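Local coordinates for protein (2Z,6E)-hedycaryol synthase (Kitasatospora setae, PDB 4MC3) that catalyses the magnesium-dependent 1,11-cyclization of (2E,6E)-farnesyl diphosphate, with addition of water, to give (2Z,6E)-hedycaryol and diphosphate, at residues 276-279 and 280-284. Sequence-based numbering, arbitrary orientation.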
# COMPACT_ATOMS: atom_id res chain seq x y z
N LEU A 276 13.72 -2.16 17.47
CA LEU A 276 14.16 -1.51 18.70
C LEU A 276 15.64 -1.71 18.96
O LEU A 276 16.34 -0.75 19.32
CB LEU A 276 13.31 -1.99 19.88
CG LEU A 276 11.85 -1.53 19.84
CD1 LEU A 276 11.00 -2.13 20.94
CD2 LEU A 276 11.77 -0.01 19.89
N GLU A 277 16.13 -2.93 18.76
CA GLU A 277 17.57 -3.24 18.93
C GLU A 277 18.44 -2.49 17.93
O GLU A 277 19.52 -1.97 18.26
CB GLU A 277 17.80 -4.76 18.79
CG GLU A 277 17.04 -5.61 19.80
CD GLU A 277 17.12 -7.11 19.53
OE1 GLU A 277 17.92 -7.56 18.65
OE2 GLU A 277 16.38 -7.85 20.23
N GLU A 278 17.96 -2.38 16.69
CA GLU A 278 18.72 -1.73 15.65
C GLU A 278 18.79 -0.21 15.92
O GLU A 278 19.79 0.42 15.60
CB GLU A 278 18.10 -2.00 14.26
CG GLU A 278 18.68 -1.20 13.08
CD GLU A 278 20.15 -1.55 12.79
OE1 GLU A 278 20.63 -2.55 13.35
OE2 GLU A 278 20.83 -0.87 11.98
N LEU A 279 17.71 0.38 16.45
CA LEU A 279 17.74 1.83 16.75
C LEU A 279 18.87 2.13 17.77
O LEU A 279 19.58 3.13 17.64
CB LEU A 279 16.38 2.30 17.25
CG LEU A 279 15.25 2.24 16.19
CD1 LEU A 279 13.92 2.57 16.82
CD2 LEU A 279 15.52 3.19 15.04
N ASP A 280 19.04 1.25 18.77
CA ASP A 280 20.16 1.33 19.76
C ASP A 280 21.57 1.21 19.12
O ASP A 280 22.47 1.96 19.47
CB ASP A 280 19.91 0.25 20.81
CG ASP A 280 18.70 0.56 21.69
OD1 ASP A 280 18.19 1.70 21.63
OD2 ASP A 280 18.27 -0.32 22.46
N ARG A 281 21.76 0.28 18.21
CA ARG A 281 23.01 0.14 17.46
C ARG A 281 23.40 1.36 16.64
O ARG A 281 24.60 1.59 16.42
CB ARG A 281 22.93 -1.08 16.53
CG ARG A 281 22.93 -2.41 17.27
CD ARG A 281 23.10 -3.57 16.30
NE ARG A 281 22.55 -4.80 16.87
CZ ARG A 281 21.38 -5.35 16.54
NH1 ARG A 281 21.01 -6.48 17.14
NH2 ARG A 281 20.59 -4.81 15.62
N GLN A 282 22.42 2.15 16.22
CA GLN A 282 22.70 3.32 15.38
C GLN A 282 23.01 4.58 16.21
O GLN A 282 23.59 5.52 15.68
CB GLN A 282 21.56 3.59 14.39
CG GLN A 282 21.51 2.55 13.29
CD GLN A 282 20.70 2.95 12.07
OE1 GLN A 282 20.62 4.13 11.70
NE2 GLN A 282 20.12 1.96 11.41
N ALA A 283 22.64 4.58 17.48
CA ALA A 283 22.85 5.73 18.35
C ALA A 283 22.23 7.00 17.79
O ALA A 283 22.86 8.03 17.69
CB ALA A 283 24.33 5.93 18.63
N LEU A 284 20.95 6.93 17.52
CA LEU A 284 20.20 8.03 16.90
C LEU A 284 19.75 9.10 17.90
O LEU A 284 19.55 8.83 19.09
CB LEU A 284 18.96 7.44 16.24
CG LEU A 284 19.25 6.46 15.14
CD1 LEU A 284 18.01 5.62 14.84
CD2 LEU A 284 19.77 7.19 13.91
O HOH W 1 15.25 1.36 21.23
O HOH W 2 17.89 -6.04 15.53
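The C-terminal end of helix 250-282 carries a salt-bridge network in which Arg281 lies between Glu277 and Glu278. Arg281 NH2 donates to Glu278 OE1 at 3.2 Å. It meets that oxygen nearly along the C-O axis, and the oxygen lies close to the guanidinium plane. The second salt bridge, Glu277 OE1 to Arg281 NH1, is long at 3.6 Å. Here the two side chains run side by side, but carboxylate and guanidinium planes stand 83° apart. A water accepts from Arg281 NH2 and donates weakly to Glu277 OE1.

Glu278 serves two partners. Its CG is anti to the backbone N (chi1 171°), and a bend at chi2 turns the carboxylate toward Arg281 and Gln282, one turn on. There OE2 accepts from Gln282 NE2 at 3.0 Å, on its anti side and somewhat out of the carboxylate plane. Gln282 OE1 is hydrogen-bonded to Ser199 OG, which ties the helix end to helix 198-201.

Another water donates to both Leu276 O and Asp280 OD1, and Asp280 also forms a salt bridge with Arg289 of helix 286-309. Ala283 is the first residue to leave helical backbone angles, with a positive phi of 56°. The chain then turns Leu284 back, and its CD1 packs tightly on Leu279 CD2 at 3.5 Å.

The contact lies at the protein surface, away from the nerolidol pocket and the metal-binding motifs. Arg281 would partly offset two adjacent acidic charges, while Gln282 gives Glu278 a neutral second partner.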